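Local coordinates for protein cephalosporin hydroxylase CMCI (Streptomyces clavuligerus, PDB 2BM8) that probably takes part in the methoxylation step of cephamycin biosynthesis and has a Rossmann-type fold like that of S-adenosylmethionine-dependent methyltransferases, at residues H175-G180 / L229-A234; M151-I156 / E179-I184; R81-V86 / G107-V112; S140-F145 / F166-W171. The protein carries 3 engineered substitutions. One frame throughout, in Å; residues are numbered along the deposited sequence.

Contact 1: H175-G180 / L229-A234; sequences HLLEEG and LRRVAA
Arg231 lies against the loop that runs from Leu177 to Gly180 with the base of its side chain, CB and CG. The first carbon, CB, sits only 3.1 Å from Glu178 O, against the backbone of the loop. One bond further on, CG is 3.7 Å from Leu177 CB, where the arginine and leucine side chains pass at a slant. The chain then bends at CG (chi2 -59°) and leaves the loop. At its tip the guanidinium turns back to its own strand end, and NH1 makes a weak bond to Val232 O (3.3 Å).

One backbone hydrogen bond lies beside this aliphatic contact. Gly180 N donates to Arg231 O at 3.0 Å in an almost straight bond (174° at the hydrogen). Gly180 has a positive phi of 99°, a backbone conformation that favours glycine. Farther out, Glu179 extends along the terminal residues, and OE2 of its carboxylate approaches Ala233 CB to 3.2 Å, a packing contact at the surface. Arg230 lies largely to one side: its CB is 4.1 Å from Gly180 O, while its guanidinium forms a salt bridge with Asp35 of a second subunit.

Here the loop after helix 165-175 delivers the chain to strand 182-185 alongside the antiparallel strand 228-231, near the C-terminus. A reversed strand beside the fifth parallel one is the hallmark of the class I methyltransferase variant of the Rossmann fold.

Contact 2: M151-I156 / E179-I184; sequences MAHPLI and EGDYFI
In the beta-alpha-beta unit made by strand 155-159, helix 165-175 and strand 182-185, the two parallel strands are fastened at their starts by Asp181, which grips His153 and Leu155. Its OD2 receives His153 ND1 at 2.8 Å through the syn lone pair. The bond is bent, 130° at the hydrogen, and the oxygen stands 27° out of the imidazole plane. OD2 also accepts the backbone N of Glu178, so the carboxylate ties its own loop to the histidine. The other oxygen, OD1, takes Leu155 N at 2.9 Å, met from well above the carboxylate plane. A side-chain oxygen, not a backbone carbonyl, thus accepts Leu155 N here. With CG beside the backbone N of Asp181 (chi1 -69°), the carboxylate comes beside Pro154, which follows a cis peptide bond and whose CA lies 3.3 Å from OD1. Three hydrogen bonds hold this buried carboxylate, which would be consistent with a stabilised negative charge.

Regular pairing begins with Tyr182 N donating to Leu155 O at 2.9 Å. On the sheet face carrying Ile156 and Tyr182, these two side chains run side by side, with Ile156 CG2 4.1 Å from Tyr182 CB; the same methyl lies 3.8 Å from Ile184 CD1. The tyrosine hydroxyl is bonded to Asp214, beyond strand 228-231.

Met76 and Leu77 of helix 67-80 pack on Ile156, and Tyr73 of that helix packs on Ile184. In the sheet, strand 84-88 flanks strand 155-159, and strand 228-231 flanks strand 182-185.

Contact 3: R81-V86 / G107-V112; sequences RPRTIV and GIDCQV
Arg83 and Gln111 start a parallel pairing in which Gln111 N donates to Arg83 O at 2.9 Å and Ile85 N to Gln111 O at 3.1 Å, with CA-H...O contacts such as Thr84 CA to Gln111 O filling in between.

Ahead of the paired strands the two segments are joined mainly by side chains. Ile108 CG1 lies over one face of the Arg81 guanidinium, 3.4 Å from NH1, while at the edge of the same group NH2 makes a weak bond to Gly107 O. That glycine ends helix 94-106 in a Schellman motif. The second branch of Ile108, CG2, is set anti to the backbone N and comes to 3.2 Å from Pro82 O. Cys110 comes next: its SG is 3.3 Å from Pro82 O and 3.7 Å from Ile85 CD1. Thr103 of helix 94-106 packs on Cys110, and Phe99 and Thr103 pack on Ile85.

Arg83 bends at both chi2 and chi3, which folds its chain across Asp109. Its CD rests 3.2 Å from Asp109 O, and NH1 approaches Asp109 OD2 at the same distance. The carboxylate oxygen is well out of the guanidinium plane, and no N-H is aimed at it. Thr84 points to the same sheet face as Gln111, and its hydroxyl bonds to Ala152 O in the loop before strand 155-159.

The chemistry therefore changes along the contact. At the exposed end, the attraction between Arg83 and Asp109 is one of charge without a directed bond; deeper in, regular backbone hydrogen bonds and apolar contacts fix the register of this beta-alpha-beta pair.

Contact 4: S140-F145 / F166-W171; sequences SDLTTF and FNIMKW
The Trp171 indole is covered on one face by Phe145 CB, which sits over its six-membered ring 3.7 Å from the centroid and 13° off the normal, a CH-pi contact. The Phe145 ring in turn has Ile168 CG2 over one of its faces, offset toward the rim, and Leu142 O in plane at its edge. The two aromatic rings meet obliquely, their planes 41° apart. In this Rossmann-like domain the contact seats the loop after strand 132-136 on helix 165-175, which links two parallel strands of the central sheet.

Phe145 also crosses Ile168 at about a right angle, with CZ 3.9 Å from Ile168 CD1. Behind this pair lie Phe157 of strand 155-159 and Leu88 of strand 84-88, so the phenyl ring fills the layer between loop, helix and sheet. Leu142 closes the outer side with a single branch: CD2 comes to 4.1 Å from Trp171 CB and 4.3 Å from Ile168 CG1. The loop is shaped at its start by an Asx turn, in which Asp141 OD2 accepts the backbone N of Thr143.

No hydrogen bond crosses the contact. Beyond it, His175 stacks on Trp171, and Phe9 of a third subunit packs on Asn167. Trp171 CG is anti to the backbone N (chi1 175°), which brings the indole against the Phe145 backbone, with CH2 3.4 Å from Phe145 O.

How the contacts relate
Contacts 3, 2 and 1 follow one another across a single sheet. The centres of contacts 3 and 2 are about 10 Å apart, those of contacts 2 and 1 about 7 Å. Val86 N to Ile156 O joins contact 3 to contact 2, and Arg231 N to Asp181 O joins contact 2 to contact 1, which shares Glu179 and Gly180 with it. Contact 4 stands about 22 Å from contact 3, centre to centre, but its helix touches contact 1 through Trp171 and Leu176, and contact 2 through Met169 and Phe183. No ligand is bound. In related methyltransferases the cofactor lies at the C-terminal ends of the parallel strands, whereas contacts 2 and 3 pair strand beginnings.

Contact 1: H175-G180 / L229-A234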
loop_
_atom_site.group_PDB
_atom_site.type_symbol
_atom_site.label_atom_id
_atom_site.label_comp_id
_atom_site.label_asym_id
_atom_site.label_seq_id
_atom_site.Cartn_x
_atom_site.Cartn_y
_atom_site.Cartn_z
ATOM N N HIS B 175 10.485 30.846 32.738
ATOM C CA HIS B 175 9.520 31.667 33.486
ATOM C C HIS B 175 8.192 30.971 33.842
ATOM O O HIS B 175 7.416 31.513 34.623
ATOM C CB HIS B 175 9.212 32.959 32.700
ATOM C CG HIS B 175 10.415 33.829 32.460
ATOM N ND1 HIS B 175 11.041 33.918 31.231
ATOM C CD2 HIS B 175 11.111 34.642 33.297
ATOM C CE1 HIS B 175 12.073 34.743 31.324
ATOM N NE2 HIS B 175 12.135 35.195 32.565
ATOM N N LEU B 176 7.929 29.785 33.295
ATOM C CA LEU B 176 6.624 29.140 33.459
ATOM C C LEU B 176 6.649 27.686 33.929
ATOM O O LEU B 176 6.028 27.359 34.926
ATOM C CB LEU B 176 5.822 29.221 32.151
ATOM C CG LEU B 176 4.312 28.959 32.269
ATOM C CD1 LEU B 176 3.691 29.605 33.506
ATOM C CD2 LEU B 176 3.588 29.434 31.025
ATOM N N LEU B 177 7.345 26.817 33.207
ATOM C CA LEU B 177 7.244 25.383 33.437
ATOM C C LEU B 177 7.968 24.949 34.708
ATOM O O LEU B 177 9.035 25.457 35.044
ATOM C CB LEU B 177 7.808 24.606 32.246
ATOM C CG LEU B 177 7.309 24.991 30.847
ATOM C CD1 LEU B 177 8.188 24.345 29.801
ATOM C CD2 LEU B 177 5.853 24.616 30.611
ATOM N N GLU B 178 7.358 24.014 35.421
ATOM C CA GLU B 178 8.047 23.262 36.447
ATOM C C GLU B 178 8.209 21.836 35.950
ATOM O O GLU B 178 7.663 21.462 34.927
ATOM C CB GLU B 178 7.238 23.250 37.742
ATOM C CG GLU B 178 6.765 24.610 38.239
ATOM C CD GLU B 178 5.801 24.484 39.409
ATOM O OE1 GLU B 178 5.159 23.411 39.552
ATOM O OE2 GLU B 178 5.693 25.448 40.200
ATOM N N GLU B 179 8.932 21.032 36.708
ATOM C CA GLU B 179 9.171 19.642 36.350
ATOM C C GLU B 179 7.837 18.900 36.171
ATOM O O GLU B 179 6.952 19.014 37.004
ATOM C CB GLU B 179 10.043 18.981 37.423
ATOM C CG GLU B 179 10.168 17.476 37.281
ATOM C CD GLU B 179 11.145 16.876 38.274
ATOM O OE1 GLU B 179 11.671 17.622 39.133
ATOM O OE2 GLU B 179 11.397 15.657 38.190
ATOM N N GLY B 180 7.696 18.162 35.074
ATOM C CA GLY B 180 6.452 17.472 34.764
ATOM C C GLY B 180 5.546 18.188 33.770
ATOM O O GLY B 180 4.782 17.518 33.066
ATOM N N LEU B 229 6.631 17.419 24.364
ATOM C CA LEU B 229 7.793 17.635 25.221
ATOM C C LEU B 229 7.369 17.888 26.654
ATOM O O LEU B 229 6.284 18.385 26.896
ATOM C CB LEU B 229 8.604 18.828 24.723
ATOM C CG LEU B 229 8.764 18.947 23.214
ATOM C CD1 LEU B 229 9.573 20.181 22.895
ATOM C CD2 LEU B 229 9.422 17.694 22.644
ATOM N N ARG B 230 8.218 17.544 27.610
ATOM C CA ARG B 230 7.976 17.952 28.990
ATOM C C ARG B 230 9.246 18.341 29.739
ATOM O O ARG B 230 10.359 18.074 29.314
ATOM C CB ARG B 230 7.193 16.880 29.753
ATOM C CG ARG B 230 7.814 15.523 29.742
ATOM C CD ARG B 230 7.141 14.529 30.679
ATOM N NE ARG B 230 8.049 13.432 31.018
ATOM C CZ ARG B 230 7.669 12.273 31.541
ATOM N NH1 ARG B 230 6.393 12.035 31.811
ATOM N NH2 ARG B 230 8.569 11.340 31.798
ATOM N N ARG B 231 9.043 18.989 30.871
ATOM C CA ARG B 231 10.124 19.502 31.675
ATOM C C ARG B 231 10.755 18.375 32.496
ATOM O O ARG B 231 10.095 17.767 33.330
ATOM C CB ARG B 231 9.588 20.609 32.592
ATOM C CG ARG B 231 10.320 21.909 32.470
ATOM C CD ARG B 231 11.757 21.762 32.771
ATOM N NE ARG B 231 12.371 22.982 33.258
ATOM C CZ ARG B 231 13.627 23.044 33.655
ATOM N NH1 ARG B 231 14.387 21.958 33.616
ATOM N NH2 ARG B 231 14.129 24.188 34.082
ATOM N N VAL B 232 12.027 18.093 32.222
ATOM C CA VAL B 232 12.822 17.100 32.969
ATOM C C VAL B 232 13.285 17.718 34.296
ATOM O O VAL B 232 13.340 18.955 34.430
ATOM C CB VAL B 232 14.051 16.623 32.131
ATOM C CG1 VAL B 232 14.983 15.684 32.922
ATOM C CG2 VAL B 232 13.586 15.938 30.882
ATOM N N ALA B 233 13.595 16.854 35.270
ATOM C CA ALA B 233 14.051 17.278 36.603
ATOM C C ALA B 233 15.175 18.336 36.577
ATOM O O ALA B 233 16.127 18.233 35.790
ATOM C CB ALA B 233 14.495 16.041 37.438
ATOM N N ALA B 234 15.036 19.351 37.436
ATOM C CA ALA B 234 16.046 20.407 37.596
ATOM C C ALA B 234 16.983 20.083 38.759
ATOM O O ALA B 234 17.742 19.111 38.708
ATOM C CB ALA B 234 15.368 21.766 37.820
#

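Contact 2: M151-I156 / E179-I184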
loop_
_atom_site.group_PDB
_atom_site.type_symbol
_atom_site.label_atom_id
_atom_site.label_comp_id
_atom_site.label_asym_id
_atom_site.label_seq_id
_atom_site.Cartn_x
_atom_site.Cartn_y
_atom_site.Cartn_z
ATOM N N MET B 151 -0.482 31.198 37.306
ATOM C CA MET B 151 -1.381 30.027 37.283
ATOM C C MET B 151 -0.827 28.772 37.952
ATOM O O MET B 151 0.361 28.676 38.250
ATOM C CB MET B 151 -1.813 29.697 35.851
ATOM C CG MET B 151 -2.781 30.721 35.265
ATOM S SD MET B 151 -4.521 30.618 35.735
ATOM C CE MET B 151 -4.541 31.453 37.349
ATOM N N ALA B 152 -1.724 27.816 38.188
ATOM C CA ALA B 152 -1.416 26.623 38.974
ATOM C C ALA B 152 -0.847 25.487 38.124
ATOM O O ALA B 152 -0.964 25.478 36.900
ATOM C CB ALA B 152 -2.655 26.150 39.714
ATOM N N HIS B 153 -0.231 24.533 38.813
ATOM C CA HIS B 153 0.501 23.457 38.179
ATOM C C HIS B 153 0.009 22.124 38.728
ATOM O O HIS B 153 -0.534 22.079 39.821
ATOM C CB HIS B 153 1.991 23.637 38.442
ATOM C CG HIS B 153 2.564 24.886 37.845
ATOM N ND1 HIS B 153 3.646 24.875 36.993
ATOM C CD2 HIS B 153 2.203 26.186 37.974
ATOM C CE1 HIS B 153 3.932 26.112 36.630
ATOM N NE2 HIS B 153 3.073 26.927 37.215
ATOM N N PRO B 154 0.190 21.029 37.997
ATOM C CA PRO B 154 0.860 20.990 36.693
ATOM C C PRO B 154 0.153 21.752 35.571
ATOM O O PRO B 154 -0.992 22.209 35.697
ATOM C CB PRO B 154 0.879 19.492 36.355
ATOM C CG PRO B 154 0.638 18.787 37.617
ATOM C CD PRO B 154 -0.234 19.690 38.428
ATOM N N LEU B 155 0.849 21.846 34.448
ATOM C CA LEU B 155 0.454 22.723 33.367
ATOM C C LEU B 155 0.795 22.124 32.017
ATOM O O LEU B 155 1.890 21.613 31.814
ATOM C CB LEU B 155 1.171 24.046 33.547
ATOM C CG LEU B 155 0.841 25.179 32.585
ATOM C CD1 LEU B 155 0.620 26.488 33.385
ATOM C CD2 LEU B 155 1.948 25.357 31.550
ATOM N N ILE B 156 -0.158 22.167 31.097
ATOM C CA ILE B 156 0.094 21.777 29.715
ATOM C C ILE B 156 -0.022 23.028 28.840
ATOM O O ILE B 156 -1.061 23.669 28.812
ATOM C CB ILE B 156 -0.921 20.718 29.252
ATOM C CG1 ILE B 156 -0.869 19.493 30.157
ATOM C CG2 ILE B 156 -0.671 20.341 27.781
ATOM C CD1 ILE B 156 -1.967 18.488 29.864
ATOM N N GLU B 179 8.932 21.032 36.708
ATOM C CA GLU B 179 9.171 19.642 36.350
ATOM C C GLU B 179 7.837 18.900 36.171
ATOM O O GLU B 179 6.952 19.014 37.004
ATOM C CB GLU B 179 10.043 18.981 37.423
ATOM C CG GLU B 179 10.168 17.476 37.281
ATOM C CD GLU B 179 11.145 16.876 38.274
ATOM O OE1 GLU B 179 11.671 17.622 39.133
ATOM O OE2 GLU B 179 11.397 15.657 38.190
ATOM N N GLY B 180 7.696 18.162 35.074
ATOM C CA GLY B 180 6.452 17.472 34.764
ATOM C C GLY B 180 5.546 18.188 33.770
ATOM O O GLY B 180 4.782 17.518 33.066
ATOM N N ASP B 181 5.624 19.519 33.694
ATOM C CA ASP B 181 4.762 20.307 32.799
ATOM C C ASP B 181 5.050 20.013 31.337
ATOM O O ASP B 181 6.174 19.742 30.970
ATOM C CB ASP B 181 4.930 21.811 33.048
ATOM C CG ASP B 181 4.375 22.257 34.400
ATOM O OD1 ASP B 181 3.703 21.458 35.085
ATOM O OD2 ASP B 181 4.563 23.403 34.856
ATOM N N TYR B 182 4.024 20.056 30.504
ATOM C CA TYR B 182 4.171 19.717 29.104
ATOM C C TYR B 182 4.262 20.972 28.240
ATOM O O TYR B 182 3.620 21.974 28.514
ATOM C CB TYR B 182 3.001 18.842 28.664
ATOM C CG TYR B 182 3.178 17.380 29.023
ATOM C CD1 TYR B 182 2.796 16.890 30.262
ATOM C CD2 TYR B 182 3.744 16.490 28.123
ATOM C CE1 TYR B 182 2.967 15.549 30.585
ATOM C CE2 TYR B 182 3.912 15.156 28.443
ATOM C CZ TYR B 182 3.522 14.694 29.667
ATOM O OH TYR B 182 3.710 13.371 29.974
ATOM N N PHE B 183 5.122 20.936 27.236
ATOM C CA PHE B 183 5.110 21.923 26.175
ATOM C C PHE B 183 4.933 21.131 24.900
ATOM O O PHE B 183 5.788 20.325 24.568
ATOM C CB PHE B 183 6.402 22.744 26.130
ATOM C CG PHE B 183 6.340 23.929 25.176
ATOM C CD1 PHE B 183 6.143 25.215 25.653
ATOM C CD2 PHE B 183 6.475 23.752 23.802
ATOM C CE1 PHE B 183 6.095 26.303 24.780
ATOM C CE2 PHE B 183 6.424 24.847 22.930
ATOM C CZ PHE B 183 6.235 26.115 23.428
ATOM N N ILE B 184 3.822 21.374 24.202
ATOM C CA ILE B 184 3.411 20.566 23.065
ATOM C C ILE B 184 3.256 21.391 21.790
ATOM O O ILE B 184 2.578 22.421 21.778
ATOM C CB ILE B 184 2.091 19.850 23.391
ATOM C CG1 ILE B 184 2.356 18.748 24.420
ATOM C CG2 ILE B 184 1.480 19.243 22.137
ATOM C CD1 ILE B 184 1.138 18.266 25.136
#

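Contact 3: R81-V86 / G107-V112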
loop_
_atom_site.group_PDB
_atom_site.type_symbol
_atom_site.label_atom_id
_atom_site.label_comp_id
_atom_site.label_asym_id
_atom_site.label_seq_id
_atom_site.Cartn_x
_atom_site.Cartn_y
_atom_site.Cartn_z
ATOM N N ARG B 81 -3.161 15.164 35.649
ATOM C CA ARG B 81 -4.152 15.957 36.376
ATOM C C ARG B 81 -3.718 17.421 36.426
ATOM O O ARG B 81 -3.455 17.960 37.494
ATOM C CB ARG B 81 -4.398 15.386 37.785
ATOM C CG ARG B 81 -4.917 13.951 37.759
ATOM C CD ARG B 81 -5.150 13.333 39.125
ATOM N NE ARG B 81 -6.164 14.054 39.885
ATOM C CZ ARG B 81 -7.469 14.017 39.645
ATOM N NH1 ARG B 81 -7.970 13.287 38.659
ATOM N NH2 ARG B 81 -8.291 14.716 40.407
ATOM N N PRO B 82 -3.644 18.057 35.264
ATOM C CA PRO B 82 -3.202 19.448 35.183
ATOM C C PRO B 82 -4.186 20.413 35.822
ATOM O O PRO B 82 -5.381 20.280 35.604
ATOM C CB PRO B 82 -3.122 19.709 33.671
ATOM C CG PRO B 82 -4.071 18.745 33.066
ATOM C CD PRO B 82 -3.985 17.519 33.939
ATOM N N ARG B 83 -3.674 21.350 36.613
ATOM C CA ARG B 83 -4.458 22.488 37.086
ATOM C C ARG B 83 -4.661 23.585 36.014
ATOM O O ARG B 83 -5.566 24.405 36.139
ATOM C CB ARG B 83 -3.806 23.089 38.343
ATOM C CG ARG B 83 -3.990 22.248 39.621
ATOM C CD ARG B 83 -5.177 22.674 40.490
ATOM N NE ARG B 83 -4.744 23.484 41.637
ATOM C CZ ARG B 83 -5.238 24.673 41.986
ATOM N NH1 ARG B 83 -6.223 25.251 41.304
ATOM N NH2 ARG B 83 -4.744 25.293 43.049
ATOM N N THR B 84 -3.832 23.602 34.968
ATOM C CA THR B 84 -3.922 24.636 33.938
ATOM C C THR B 84 -3.607 24.075 32.554
ATOM O O THR B 84 -2.572 23.467 32.357
ATOM C CB THR B 84 -2.940 25.806 34.229
ATOM O OG1 THR B 84 -3.071 26.269 35.580
ATOM C CG2 THR B 84 -3.287 27.032 33.377
ATOM N N ILE B 85 -4.500 24.288 31.597
ATOM C CA ILE B 85 -4.207 23.991 30.206
ATOM C C ILE B 85 -4.280 25.267 29.377
ATOM O O ILE B 85 -5.295 25.946 29.386
ATOM C CB ILE B 85 -5.187 22.950 29.683
ATOM C CG1 ILE B 85 -4.935 21.614 30.392
ATOM C CG2 ILE B 85 -5.045 22.794 28.170
ATOM C CD1 ILE B 85 -6.046 20.631 30.207
ATOM N N VAL B 86 -3.190 25.576 28.676
ATOM C CA VAL B 86 -3.070 26.748 27.820
ATOM C C VAL B 86 -3.054 26.367 26.334
ATOM O O VAL B 86 -2.257 25.533 25.919
ATOM C CB VAL B 86 -1.756 27.481 28.097
ATOM C CG1 VAL B 86 -1.638 28.714 27.216
ATOM C CG2 VAL B 86 -1.635 27.869 29.576
ATOM N N GLY B 107 -12.931 15.302 37.531
ATOM C CA GLY B 107 -12.812 15.826 38.885
ATOM C C GLY B 107 -11.516 16.576 39.142
ATOM O O GLY B 107 -11.079 16.699 40.286
ATOM N N ILE B 108 -10.906 17.074 38.073
ATOM C CA ILE B 108 -9.685 17.865 38.137
ATOM C C ILE B 108 -10.036 19.350 38.154
ATOM O O ILE B 108 -10.726 19.827 37.255
ATOM C CB ILE B 108 -8.817 17.590 36.890
ATOM C CG1 ILE B 108 -8.526 16.090 36.732
ATOM C CG2 ILE B 108 -7.514 18.371 36.964
ATOM C CD1 ILE B 108 -8.196 15.691 35.310
ATOM N N ASP B 109 -9.553 20.079 39.156
ATOM C CA ASP B 109 -9.701 21.540 39.214
ATOM C C ASP B 109 -8.800 22.202 38.166
ATOM O O ASP B 109 -7.668 22.541 38.461
ATOM C CB ASP B 109 -9.328 22.051 40.623
ATOM C CG ASP B 109 -9.491 23.565 40.772
ATOM O OD1 ASP B 109 -9.917 24.219 39.788
ATOM O OD2 ASP B 109 -9.213 24.182 41.840
ATOM N N CYS B 110 -9.303 22.402 36.953
ATOM C CA CYS B 110 -8.463 22.885 35.861
ATOM C C CYS B 110 -9.048 24.145 35.239
ATOM O O CYS B 110 -10.231 24.185 34.878
ATOM C CB CYS B 110 -8.267 21.792 34.793
ATOM S SG CYS B 110 -7.069 22.153 33.475
ATOM N N GLN B 111 -8.192 25.161 35.125
ATOM C CA GLN B 111 -8.465 26.387 34.383
ATOM C C GLN B 111 -7.900 26.270 32.971
ATOM O O GLN B 111 -6.715 26.014 32.806
ATOM C CB GLN B 111 -7.775 27.563 35.082
ATOM C CG GLN B 111 -8.352 27.890 36.428
ATOM C CD GLN B 111 -9.802 28.262 36.313
ATOM O OE1 GLN B 111 -10.223 28.787 35.293
ATOM N NE2 GLN B 111 -10.573 27.968 37.335
ATOM N N VAL B 112 -8.754 26.450 31.964
ATOM C CA VAL B 112 -8.352 26.373 30.563
ATOM C C VAL B 112 -8.203 27.790 30.061
ATOM O O VAL B 112 -9.052 28.620 30.336
ATOM C CB VAL B 112 -9.405 25.630 29.712
ATOM C CG1 VAL B 112 -8.963 25.508 28.268
ATOM C CG2 VAL B 112 -9.665 24.249 30.283
#

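Contact 4: S140-F145 / F166-W171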
loop_
_atom_site.group_PDB
_atom_site.type_symbol
_atom_site.label_atom_id
_atom_site.label_comp_id
_atom_site.label_asym_id
_atom_site.label_seq_id
_atom_site.Cartn_x
_atom_site.Cartn_y
_atom_site.Cartn_z
ATOM N N SER B 140 4.830 37.474 18.740
ATOM C CA SER B 140 6.146 38.108 18.599
ATOM C C SER B 140 6.513 39.025 19.788
ATOM O O SER B 140 7.669 39.442 19.922
ATOM C CB SER B 140 6.249 38.857 17.257
ATOM O OG SER B 140 5.931 40.227 17.394
ATOM N N ASP B 141 5.532 39.336 20.638
ATOM C CA ASP B 141 5.756 40.111 21.861
ATOM C C ASP B 141 5.634 39.164 23.066
ATOM O O ASP B 141 4.554 38.660 23.346
ATOM C CB ASP B 141 4.740 41.257 21.932
ATOM C CG ASP B 141 4.874 42.105 23.195
ATOM O OD1 ASP B 141 4.170 43.134 23.289
ATOM O OD2 ASP B 141 5.640 41.830 24.141
ATOM N N LEU B 142 6.743 38.932 23.769
ATOM C CA LEU B 142 6.799 37.929 24.843
ATOM C C LEU B 142 6.092 38.353 26.139
ATOM O O LEU B 142 5.637 37.501 26.903
ATOM C CB LEU B 142 8.254 37.546 25.153
ATOM C CG LEU B 142 8.997 36.691 24.119
ATOM C CD1 LEU B 142 10.493 36.629 24.441
ATOM C CD2 LEU B 142 8.415 35.277 24.031
ATOM N N THR B 143 6.011 39.658 26.393
ATOM C CA THR B 143 5.350 40.180 27.602
ATOM C C THR B 143 3.843 39.923 27.610
ATOM O O THR B 143 3.193 40.069 28.645
ATOM C CB THR B 143 5.610 41.695 27.772
ATOM O OG1 THR B 143 5.306 42.382 26.548
ATOM C CG2 THR B 143 7.099 41.986 28.030
ATOM N N THR B 144 3.305 39.579 26.442
ATOM C CA THR B 144 1.965 39.011 26.312
ATOM C C THR B 144 1.722 37.862 27.279
ATOM O O THR B 144 0.671 37.787 27.903
ATOM C CB THR B 144 1.780 38.462 24.888
ATOM O OG1 THR B 144 1.726 39.547 23.956
ATOM C CG2 THR B 144 0.437 37.759 24.734
ATOM N N PHE B 145 2.699 36.964 27.373
ATOM C CA PHE B 145 2.571 35.723 28.130
ATOM C C PHE B 145 2.762 35.885 29.624
ATOM O O PHE B 145 2.427 34.969 30.373
ATOM C CB PHE B 145 3.574 34.688 27.615
ATOM C CG PHE B 145 3.316 34.261 26.207
ATOM C CD1 PHE B 145 3.902 34.936 25.147
ATOM C CD2 PHE B 145 2.470 33.196 25.938
ATOM C CE1 PHE B 145 3.660 34.552 23.844
ATOM C CE2 PHE B 145 2.221 32.808 24.638
ATOM C CZ PHE B 145 2.820 33.487 23.585
ATOM N N PHE B 166 10.090 28.754 19.218
ATOM C CA PHE B 166 11.302 28.504 19.988
ATOM C C PHE B 166 11.570 29.581 21.026
ATOM O O PHE B 166 11.996 29.263 22.135
ATOM C CB PHE B 166 12.503 28.315 19.062
ATOM C CG PHE B 166 12.434 27.047 18.276
ATOM C CD1 PHE B 166 12.126 27.068 16.920
ATOM C CD2 PHE B 166 12.636 25.827 18.899
ATOM C CE1 PHE B 166 12.055 25.896 16.200
ATOM C CE2 PHE B 166 12.554 24.649 18.183
ATOM C CZ PHE B 166 12.262 24.682 16.833
ATOM N N ASN B 167 11.307 30.841 20.673
ATOM C CA ASN B 167 11.416 31.944 21.630
ATOM C C ASN B 167 10.411 31.812 22.763
ATOM O O ASN B 167 10.751 32.030 23.917
ATOM C CB ASN B 167 11.256 33.311 20.934
ATOM C CG ASN B 167 12.591 33.871 20.401
ATOM O OD1 ASN B 167 13.617 33.818 21.082
ATOM N ND2 ASN B 167 12.568 34.409 19.179
ATOM N N ILE B 168 9.180 31.429 22.434
ATOM C CA ILE B 168 8.136 31.207 23.435
ATOM C C ILE B 168 8.514 30.037 24.331
ATOM O O ILE B 168 8.210 30.036 25.515
ATOM C CB ILE B 168 6.775 30.940 22.750
ATOM C CG1 ILE B 168 6.296 32.168 21.986
ATOM C CG2 ILE B 168 5.714 30.550 23.767
ATOM C CD1 ILE B 168 5.222 31.837 20.959
ATOM N N MET B 169 9.184 29.046 23.748
ATOM C CA MET B 169 9.700 27.881 24.490
ATOM C C MET B 169 10.769 28.266 25.500
ATOM O O MET B 169 10.772 27.747 26.602
ATOM C CB MET B 169 10.292 26.839 23.536
ATOM C CG MET B 169 9.952 25.399 23.867
ATOM S SD MET B 169 10.068 24.370 22.381
ATOM C CE MET B 169 11.600 23.565 22.654
ATOM N N LYS B 170 11.682 29.150 25.100
ATOM C CA LYS B 170 12.739 29.641 25.977
ATOM C C LYS B 170 12.108 30.420 27.139
ATOM O O LYS B 170 12.516 30.273 28.299
ATOM C CB LYS B 170 13.736 30.513 25.186
ATOM C CG LYS B 170 14.669 31.466 26.028
ATOM C CD LYS B 170 15.336 32.529 25.127
ATOM C CE LYS B 170 16.120 33.597 25.908
ATOM N NZ LYS B 170 15.740 35.027 25.579
ATOM N N TRP B 171 11.098 31.232 26.824
ATOM C CA TRP B 171 10.365 31.962 27.847
ATOM C C TRP B 171 9.675 31.000 28.822
ATOM O O TRP B 171 9.767 31.171 30.038
ATOM C CB TRP B 171 9.340 32.935 27.238
ATOM C CG TRP B 171 8.514 33.579 28.305
ATOM C CD1 TRP B 171 8.813 34.717 29.007
ATOM C CD2 TRP B 171 7.286 33.084 28.848
ATOM N NE1 TRP B 171 7.832 34.966 29.937
ATOM C CE2 TRP B 171 6.885 33.980 29.864
ATOM C CE3 TRP B 171 6.474 31.974 28.570
ATOM C CZ2 TRP B 171 5.716 33.806 30.598
ATOM C CZ3 TRP B 171 5.309 31.798 29.299
ATOM C CH2 TRP B 171 4.943 32.710 30.310
#